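Long-range contacts in succinate dehydrogenase subunit A (Mycolicibacterium smegmatis MC2 51, PDB 6LUM), which probably forms the FAD-bearing catalytic subunit that oxidises succinate to fumarate and passes the electrons on toward quinone through the iron-sulfur subunit: residues A56-D61 with R111-R116; G440-E445 with S490-H495; R470-L475 with G524-K529. All coordinates share one frame; numbering follows the deposited sequence.

Contact 1 (A56-D61 with R111-R116); sequences ANVEED and RIDQRR
The carboxylate of Asp113 is fixed at OD2 by a hydrogen bond with the hydroxyl of Tyr134, while its OD1 faces a methyl group of Val58. OD1 has only a weak, strongly bent bond from the next backbone amide, Gln114 N (2.7 Å, N-H...O angle 119°). Although the Asp113 side chain leaves the backbone heading away from the 56-61 loop, its CG stands anti to the backbone N (chi1 -172°), and this turns OD1 back to lie 4.0 Å from Val58 CG1. The other methyl of Val58, CG2, comes 4.4 Å from Gln114 CB. Valine suits the place because its two methyls can span Asp113 and Gln114, the second at the start of the weakly bonded strand 114-115. Asn57 points at the chain just before that strand, and its CB sits 3.8 Å from Ile112 O. The long, bent side chain of Arg111 can reach back beside Asn57, bringing NH2 obliquely to 3.9 Å from Asn57 O, too far for a firm bond. Arg111 and Ile112 also pack on Glu157 of succinate dehydrogenase subunit B, which places this corner of the FAD-binding domain at a subunit interface. The pairing of loop and strand thus appears to rest largely on packing, with firmer polar bonds made to residues outside the pair: Asp113 to Tyr134, and Asp61 in a salt bridge to Arg131.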
loop_
_atom_site.group_PDB
_atom_site.type_symbol
_atom_site.label_atom_id
_atom_site.label_comp_id
_atom_site.label_asym_id
_atom_site.label_seq_id
_atom_site.Cartn_x
_atom_site.Cartn_y
_atom_site.Cartn_z
ATOM N N ALA D 56 14.402 -38.419 -0.185
ATOM C CA ALA D 56 14.927 -39.205 -1.299
ATOM C C ALA D 56 15.212 -38.313 -2.511
ATOM O O ALA D 56 14.565 -38.392 -3.555
ATOM C CB ALA D 56 13.971 -40.346 -1.661
ATOM N N ASN D 57 16.191 -37.429 -2.323
ATOM C CA ASN D 57 16.701 -36.588 -3.397
ATOM C C ASN D 57 18.010 -37.100 -3.972
ATOM O O ASN D 57 18.190 -37.083 -5.191
ATOM C CB ASN D 57 16.891 -35.151 -2.910
ATOM C CG ASN D 57 15.598 -34.382 -2.871
ATOM O OD1 ASN D 57 15.569 -33.211 -2.504
ATOM N ND2 ASN D 57 14.512 -35.040 -3.247
ATOM N N VAL D 58 18.932 -37.559 -3.128
ATOM C CA VAL D 58 20.185 -38.122 -3.613
ATOM C C VAL D 58 20.173 -39.646 -3.608
ATOM O O VAL D 58 21.010 -40.262 -4.286
ATOM C CB VAL D 58 21.384 -37.602 -2.793
ATOM C CG1 VAL D 58 21.348 -36.089 -2.712
ATOM C CG2 VAL D 58 21.397 -38.219 -1.407
ATOM N N GLU D 59 19.265 -40.266 -2.866
ATOM C CA GLU D 59 19.160 -41.716 -2.777
ATOM C C GLU D 59 17.676 -42.047 -2.756
ATOM O O GLU D 59 16.830 -41.212 -3.091
ATOM C CB GLU D 59 19.902 -42.254 -1.545
ATOM C CG GLU D 59 21.406 -42.048 -1.575
ATOM C CD GLU D 59 22.147 -43.107 -0.796
ATOM O OE1 GLU D 59 23.336 -43.339 -1.088
ATOM O OE2 GLU D 59 21.537 -43.712 0.107
ATOM N N GLU D 60 17.340 -43.269 -2.363
ATOM C CA GLU D 60 15.950 -43.681 -2.252
ATOM C C GLU D 60 15.656 -44.143 -0.836
ATOM O O GLU D 60 16.368 -44.994 -0.295
ATOM C CB GLU D 60 15.616 -44.797 -3.239
ATOM C CG GLU D 60 14.122 -45.014 -3.394
ATOM C CD GLU D 60 13.370 -43.715 -3.628
ATOM O OE1 GLU D 60 13.786 -42.930 -4.504
ATOM O OE2 GLU D 60 12.366 -43.476 -2.927
ATOM N N ASP D 61 14.612 -43.574 -0.239
ATOM C CA ASP D 61 14.100 -44.080 1.023
ATOM C C ASP D 61 12.650 -43.659 1.185
ATOM O O ASP D 61 12.236 -42.600 0.710
ATOM C CB ASP D 61 14.934 -43.612 2.219
ATOM C CG ASP D 61 15.052 -42.113 2.300
ATOM O OD1 ASP D 61 14.644 -41.426 1.345
ATOM O OD2 ASP D 61 15.548 -41.614 3.328
ATOM N N ARG D 111 17.870 -28.970 -5.738
ATOM C CA ARG D 111 16.648 -29.080 -4.951
ATOM C C ARG D 111 16.903 -28.971 -3.449
ATOM O O ARG D 111 16.527 -27.967 -2.843
ATOM C CB ARG D 111 15.945 -30.396 -5.277
ATOM C CG ARG D 111 14.965 -30.309 -6.436
ATOM C CD ARG D 111 14.766 -31.665 -7.072
ATOM N NE ARG D 111 16.044 -32.330 -7.292
ATOM C CZ ARG D 111 16.188 -33.637 -7.468
ATOM N NH1 ARG D 111 15.126 -34.431 -7.447
ATOM N NH2 ARG D 111 17.393 -34.152 -7.659
ATOM N N ILE D 112 17.565 -29.972 -2.854
ATOM C CA ILE D 112 18.089 -29.955 -1.483
ATOM C C ILE D 112 19.139 -31.048 -1.364
ATOM O O ILE D 112 18.885 -32.201 -1.716
ATOM C CB ILE D 112 17.011 -30.167 -0.399
ATOM C CG1 ILE D 112 16.184 -28.912 -0.129
ATOM C CG2 ILE D 112 17.646 -30.613 0.892
ATOM C CD1 ILE D 112 14.965 -29.157 0.711
ATOM N N ASP D 113 20.299 -30.716 -0.823
ATOM C CA ASP D 113 21.339 -31.708 -0.628
ATOM C C ASP D 113 21.148 -32.394 0.713
ATOM O O ASP D 113 20.673 -31.790 1.676
ATOM C CB ASP D 113 22.720 -31.063 -0.695
ATOM C CG ASP D 113 23.835 -32.079 -0.692
ATOM O OD1 ASP D 113 23.553 -33.267 -0.935
ATOM O OD2 ASP D 113 24.994 -31.693 -0.445
ATOM N N GLN D 114 21.517 -33.669 0.768
ATOM C CA GLN D 114 21.381 -34.468 1.972
ATOM C C GLN D 114 22.692 -35.175 2.259
ATOM O O GLN D 114 23.548 -35.313 1.385
ATOM C CB GLN D 114 20.258 -35.487 1.834
ATOM C CG GLN D 114 19.028 -34.917 1.205
ATOM C CD GLN D 114 17.794 -35.658 1.607
ATOM O OE1 GLN D 114 17.871 -36.738 2.183
ATOM N NE2 GLN D 114 16.641 -35.084 1.317
ATOM N N ARG D 115 22.851 -35.620 3.501
ATOM C CA ARG D 115 24.071 -36.304 3.895
ATOM C C ARG D 115 23.747 -37.393 4.902
ATOM O O ARG D 115 22.671 -37.414 5.505
ATOM C CB ARG D 115 25.096 -35.335 4.481
ATOM C CG ARG D 115 24.750 -34.850 5.863
ATOM C CD ARG D 115 25.597 -33.655 6.254
ATOM N NE ARG D 115 25.418 -33.307 7.659
ATOM C CZ ARG D 115 25.765 -32.142 8.190
ATOM N NH1 ARG D 115 26.313 -31.203 7.434
ATOM N NH2 ARG D 115 25.564 -31.916 9.477
ATOM N N ARG D 116 24.702 -38.302 5.071
ATOM C CA ARG D 116 24.533 -39.433 5.968
ATOM C C ARG D 116 24.860 -39.031 7.395
ATOM O O ARG D 116 25.649 -38.116 7.639
ATOM C CB ARG D 116 25.423 -40.600 5.546
ATOM C CG ARG D 116 26.900 -40.301 5.625
ATOM C CD ARG D 116 27.720 -41.516 5.253
ATOM N NE ARG D 116 27.078 -42.300 4.206
ATOM C CZ ARG D 116 27.619 -43.375 3.640
ATOM N NH1 ARG D 116 28.817 -43.795 4.022
ATOM N NH2 ARG D 116 26.959 -44.031 2.695
#

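Contact 2 (G440-E445 with S490-H495)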
loop_
_atom_site.group_PDB
_atom_site.type_symbol
_atom_site.label_atom_id
_atom_site.label_comp_id
_atom_site.label_asym_id
_atom_site.label_seq_id
_atom_site.Cartn_x
_atom_site.Cartn_y
_atom_site.Cartn_z
ATOM N N GLY D 440 8.162 -11.842 47.320
ATOM C CA GLY D 440 8.379 -10.991 48.475
ATOM C C GLY D 440 9.138 -11.687 49.585
ATOM O O GLY D 440 10.062 -11.120 50.169
ATOM N N ASP D 441 8.767 -12.929 49.893
ATOM C CA ASP D 441 9.401 -13.581 51.028
ATOM C C ASP D 441 10.756 -14.171 50.685
ATOM O O ASP D 441 11.574 -14.364 51.589
ATOM C CB ASP D 441 8.477 -14.648 51.632
ATOM C CG ASP D 441 8.408 -15.936 50.818
ATOM O OD1 ASP D 441 9.038 -16.049 49.754
ATOM O OD2 ASP D 441 7.703 -16.863 51.265
ATOM N N ILE D 442 11.027 -14.461 49.413
ATOM C CA ILE D 442 12.383 -14.867 49.078
ATOM C C ILE D 442 13.298 -13.656 49.018
ATOM O O ILE D 442 14.513 -13.787 49.191
ATOM C CB ILE D 442 12.413 -15.659 47.762
ATOM C CG1 ILE D 442 13.684 -16.487 47.670
ATOM C CG2 ILE D 442 12.357 -14.740 46.583
ATOM C CD1 ILE D 442 13.750 -17.313 46.425
ATOM N N LEU D 443 12.744 -12.464 48.790
ATOM C CA LEU D 443 13.568 -11.259 48.810
ATOM C C LEU D 443 13.825 -10.789 50.236
ATOM O O LEU D 443 14.944 -10.397 50.582
ATOM C CB LEU D 443 12.900 -10.151 47.996
ATOM C CG LEU D 443 13.448 -9.882 46.597
ATOM C CD1 LEU D 443 12.656 -8.787 45.921
ATOM C CD2 LEU D 443 14.901 -9.509 46.676
ATOM N N SER D 444 12.798 -10.828 51.083
ATOM C CA SER D 444 12.753 -10.041 52.314
ATOM C C SER D 444 13.200 -10.864 53.520
ATOM O O SER D 444 12.386 -11.291 54.337
ATOM C CB SER D 444 11.344 -9.494 52.521
ATOM O OG SER D 444 10.939 -8.687 51.429
ATOM N N GLU D 445 14.506 -11.106 53.616
ATOM C CA GLU D 445 15.235 -11.430 54.844
ATOM C C GLU D 445 16.653 -11.775 54.422
ATOM O O GLU D 445 16.952 -11.847 53.229
ATOM C CB GLU D 445 14.612 -12.574 55.664
ATOM C CG GLU D 445 14.847 -13.992 55.161
ATOM C CD GLU D 445 16.045 -14.657 55.819
ATOM O OE1 GLU D 445 16.525 -15.687 55.301
ATOM O OE2 GLU D 445 16.509 -14.147 56.858
ATOM N N SER D 490 16.000 -23.376 52.051
ATOM C CA SER D 490 14.989 -22.669 52.823
ATOM C C SER D 490 15.476 -21.321 53.331
ATOM O O SER D 490 14.653 -20.463 53.664
ATOM C CB SER D 490 14.555 -23.530 54.002
ATOM O OG SER D 490 13.656 -22.829 54.833
ATOM N N ARG D 491 16.788 -21.117 53.407
ATOM C CA ARG D 491 17.372 -19.897 53.951
ATOM C C ARG D 491 18.503 -19.428 53.035
ATOM O O ARG D 491 19.671 -19.747 53.243
ATOM C CB ARG D 491 17.840 -20.149 55.369
ATOM C CG ARG D 491 18.738 -21.351 55.517
ATOM C CD ARG D 491 19.087 -21.591 56.953
ATOM N NE ARG D 491 20.178 -22.545 57.077
ATOM C CZ ARG D 491 20.012 -23.854 57.196
ATOM N NH1 ARG D 491 18.791 -24.364 57.216
ATOM N NH2 ARG D 491 21.065 -24.649 57.303
ATOM N N ILE D 492 18.158 -18.636 52.027
ATOM C CA ILE D 492 19.161 -18.099 51.118
ATOM C C ILE D 492 19.091 -16.585 51.145
ATOM O O ILE D 492 18.188 -16.003 51.751
ATOM C CB ILE D 492 18.977 -18.619 49.683
ATOM C CG1 ILE D 492 17.519 -18.482 49.260
ATOM C CG2 ILE D 492 19.457 -20.051 49.554
ATOM C CD1 ILE D 492 17.315 -18.610 47.795
ATOM N N THR D 493 20.035 -15.938 50.474
ATOM C CA THR D 493 20.114 -14.488 50.448
ATOM C C THR D 493 20.124 -14.002 49.013
ATOM O O THR D 493 20.999 -14.380 48.230
ATOM C CB THR D 493 21.369 -13.988 51.163
ATOM O OG1 THR D 493 22.527 -14.552 50.539
ATOM C CG2 THR D 493 21.348 -14.386 52.611
ATOM N N VAL D 494 19.150 -13.180 48.674
ATOM C CA VAL D 494 19.210 -12.366 47.471
ATOM C C VAL D 494 19.805 -11.024 47.860
ATOM O O VAL D 494 19.185 -10.255 48.601
ATOM C CB VAL D 494 17.816 -12.196 46.851
ATOM C CG1 VAL D 494 17.912 -11.440 45.563
ATOM C CG2 VAL D 494 17.190 -13.545 46.614
ATOM N N HIS D 495 21.011 -10.747 47.379
ATOM C CA HIS D 495 21.744 -9.569 47.812
ATOM C C HIS D 495 21.343 -8.304 47.076
ATOM O O HIS D 495 21.814 -7.226 47.443
ATOM C CB HIS D 495 23.243 -9.784 47.633
ATOM C CG HIS D 495 23.910 -10.392 48.824
ATOM N ND1 HIS D 495 25.153 -10.981 48.758
ATOM C CD2 HIS D 495 23.510 -10.503 50.112
ATOM C CE1 HIS D 495 25.490 -11.427 49.954
ATOM N NE2 HIS D 495 24.510 -11.150 50.794
#
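The flat carboxylate of Glu445, on a chain that bends at chi2 (94°), brings OE1 3.9 Å from Ile492 O, an approach of two acceptors and not a bond. The ring of His495, the other flat group, turns one face to Thr493 OG1, which stands 3.9 Å above its plane, toward the rim. Apolar branches do the real packing. Ile442 runs extended, with CG1 anti to the backbone N (chi1 -160°), so that its CD1 meets Ile492 CD1 at 4.0 Å. Leu443 lays CD2 against Val494 CG1 at 3.7 Å, while the second valine methyl, CG2, reaches Ile442 O. Branched residues suit this spot, since one valine can touch two successive residues of the helix. The junction lies where helix 433-443 ends: Ser444 is the centre of an inverse gamma turn, and Gly440 O receives Ser444 N and Ser444 OG, each at 2.9 Å, from opposite faces of its carbonyl plane. Serine can thus double the last helical bond. Helix 503-527 backs the apolar patch through Leu505 and Ala508. From the same loop, Lys497 NZ bonds to Val494 O and, weakly, to Leu443 O and Glu445 O.

Contact 3 (R470-L475 with G524-K529)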
loop_
_atom_site.group_PDB
_atom_site.type_symbol
_atom_site.label_atom_id
_atom_site.label_comp_id
_atom_site.label_asym_id
_atom_site.label_seq_id
_atom_site.Cartn_x
_atom_site.Cartn_y
_atom_site.Cartn_z
ATOM N N ARG D 470 24.532 -45.693 37.103
ATOM C CA ARG D 470 23.789 -45.481 38.332
ATOM C C ARG D 470 23.744 -46.771 39.127
ATOM O O ARG D 470 23.794 -47.860 38.557
ATOM C CB ARG D 470 22.370 -44.997 38.041
ATOM C CG ARG D 470 22.335 -43.836 37.095
ATOM C CD ARG D 470 20.970 -43.592 36.552
ATOM N NE ARG D 470 21.042 -42.911 35.273
ATOM C CZ ARG D 470 20.199 -41.967 34.889
ATOM N NH1 ARG D 470 19.227 -41.585 35.691
ATOM N NH2 ARG D 470 20.333 -41.396 33.709
ATOM N N THR D 471 23.674 -46.644 40.443
ATOM C CA THR D 471 23.590 -47.779 41.342
ATOM C C THR D 471 22.585 -47.433 42.433
ATOM O O THR D 471 22.195 -46.275 42.597
ATOM C CB THR D 471 24.970 -48.111 41.921
ATOM O OG1 THR D 471 25.933 -48.115 40.863
ATOM C CG2 THR D 471 24.980 -49.479 42.563
ATOM N N GLU D 472 22.157 -48.435 43.198
ATOM C CA GLU D 472 21.211 -48.153 44.267
ATOM C C GLU D 472 21.849 -47.310 45.360
ATOM O O GLU D 472 21.234 -46.358 45.851
ATOM C CB GLU D 472 20.660 -49.449 44.847
ATOM C CG GLU D 472 19.607 -49.211 45.909
ATOM C CD GLU D 472 18.556 -50.294 45.944
ATOM O OE1 GLU D 472 18.337 -50.948 44.905
ATOM O OE2 GLU D 472 17.942 -50.489 47.012
ATOM N N GLU D 473 23.085 -47.629 45.744
ATOM C CA GLU D 473 23.737 -46.865 46.801
ATOM C C GLU D 473 24.023 -45.439 46.358
ATOM O O GLU D 473 23.847 -44.496 47.138
ATOM C CB GLU D 473 25.023 -47.556 47.239
ATOM C CG GLU D 473 24.796 -48.876 47.942
ATOM C CD GLU D 473 24.645 -50.027 46.976
ATOM O OE1 GLU D 473 24.813 -49.807 45.761
ATOM O OE2 GLU D 473 24.350 -51.152 47.431
ATOM N N THR D 474 24.445 -45.254 45.108
ATOM C CA THR D 474 24.703 -43.902 44.634
ATOM C C THR D 474 23.415 -43.104 44.534
ATOM O O THR D 474 23.389 -41.918 44.873
ATOM C CB THR D 474 25.399 -43.930 43.283
ATOM O OG1 THR D 474 24.489 -44.413 42.294
ATOM C CG2 THR D 474 26.598 -44.840 43.334
ATOM N N LEU D 475 22.332 -43.730 44.077
ATOM C CA LEU D 475 21.076 -42.999 43.985
ATOM C C LEU D 475 20.528 -42.648 45.363
ATOM O O LEU D 475 19.965 -41.565 45.544
ATOM C CB LEU D 475 20.064 -43.802 43.181
ATOM C CG LEU D 475 20.342 -43.793 41.683
ATOM C CD1 LEU D 475 19.487 -44.804 40.991
ATOM C CD2 LEU D 475 20.100 -42.426 41.110
ATOM N N GLY D 524 12.750 -41.486 39.990
ATOM C CA GLY D 524 12.443 -42.310 38.833
ATOM C C GLY D 524 13.539 -43.314 38.528
ATOM O O GLY D 524 13.273 -44.503 38.314
ATOM N N ALA D 525 14.791 -42.851 38.504
ATOM C CA ALA D 525 15.911 -43.733 38.207
ATOM C C ALA D 525 16.141 -44.764 39.294
ATOM O O ALA D 525 16.724 -45.813 39.017
ATOM C CB ALA D 525 17.181 -42.920 38.004
ATOM N N LEU D 526 15.725 -44.486 40.523
ATOM C CA LEU D 526 15.816 -45.487 41.573
ATOM C C LEU D 526 14.682 -46.490 41.478
ATOM O O LEU D 526 14.829 -47.635 41.908
ATOM C CB LEU D 526 15.811 -44.807 42.938
ATOM C CG LEU D 526 16.099 -45.658 44.163
ATOM C CD1 LEU D 526 17.313 -46.508 43.924
ATOM C CD2 LEU D 526 16.310 -44.757 45.353
ATOM N N ASN D 527 13.549 -46.074 40.920
ATOM C CA ASN D 527 12.443 -46.999 40.712
ATOM C C ASN D 527 12.749 -47.989 39.596
ATOM O O ASN D 527 12.599 -49.199 39.777
ATOM C CB ASN D 527 11.172 -46.215 40.399
ATOM C CG ASN D 527 9.995 -47.106 40.120
ATOM O OD1 ASN D 527 9.964 -48.267 40.522
ATOM N ND2 ASN D 527 9.011 -46.568 39.421
ATOM N N ARG D 528 13.172 -47.496 38.435
ATOM C CA ARG D 528 13.341 -48.367 37.271
ATOM C C ARG D 528 14.571 -49.249 37.446
ATOM O O ARG D 528 15.701 -48.801 37.268
ATOM C CB ARG D 528 13.446 -47.538 36.000
ATOM C CG ARG D 528 13.388 -48.371 34.753
ATOM C CD ARG D 528 13.478 -47.540 33.504
ATOM N NE ARG D 528 12.246 -46.814 33.250
ATOM C CZ ARG D 528 11.174 -47.347 32.684
ATOM N NH1 ARG D 528 11.183 -48.615 32.321
ATOM N NH2 ARG D 528 10.095 -46.614 32.483
ATOM N N LYS D 529 14.356 -50.521 37.767
ATOM C CA LYS D 529 15.445 -51.470 38.003
ATOM C C LYS D 529 15.758 -52.273 36.743
ATOM O O LYS D 529 15.613 -53.491 36.700
ATOM C CB LYS D 529 15.092 -52.403 39.154
ATOM C CG LYS D 529 14.414 -51.744 40.323
ATOM C CD LYS D 529 14.092 -52.763 41.394
ATOM C CE LYS D 529 13.594 -52.091 42.652
ATOM N NZ LYS D 529 14.565 -51.084 43.146
#
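Leu475 and Leu526 meet where the first turn of helix 472-488 faces the last turn of helix 503-527. Leu475 points at the other helix, and its CB stands 3.9 Å from Leu526 CD1. Its own CD1 goes further, over the backbone, to 3.5 Å from Ala525 O. Leucine suits position 475 because this one methyl, at the end of the chain, meets both that carbonyl and the Leu526 side chain. Leu526 starts off alongside the interface; with CG anti to the backbone N (chi1 -171°) it bends across, so that its CD1 meets Glu472 CG, at 4.1 Å, as well as Leu475. The glutamate and Leu526 side chains cross at about a right angle, the glutamate offering its aliphatic part to the leucine and keeping its carboxylate beyond. There OE1 lies 4.2 Å from Lys529 NZ: opposite charges that probably attract, but at a separation longer than a salt bridge. The same oxygen has a long, weak ion pair with Arg537. Arg470, just before the helix, stretches its chain out from CG to NE and brings the edge of its guanidinium to Ala525, with NH1 3.4 Å from CB. Alanine's single methyl suits a place where a guanidinium edge lies against the helix.

The helix start is secured locally. Thr471 O takes Leu475 N (2.9 Å) and Thr474 OG1 (3.0 Å) from the same face of its plane, the hydroxyl sitting above that plane and not on a lone pair. Just after helix 503-527, Arg528 forms salt bridges with Glu238 and Glu530. The two helices follow one another in sequence and run antiparallel, the start of one against the end of the other. This is the open end of an alpha-alpha hairpin in the C-terminal helical domain of the fumarate reductase/succinate dehydrogenase flavoproteins.

Overall arrangement
Contact 1 comes first along the chain and closes before the others open; contacts 2 and 3 alternate their segments. Contact 1 lies apart, in the FAD-binding region next to subunit B; its centre is about 56 Å from that of contact 2, on the opposite side of the chain's centre, and about 43 Å from that of contact 3. Contacts 2 and 3, with centres about 34 Å apart, belong together: helices 472-488 and 503-527 pair at their open ends in contact 3, while the loop joining them meets the end of helix 433-443 in contact 2. The two contacts therefore lie at opposite ends of the helix pair, one at its open end and one at its connecting loop.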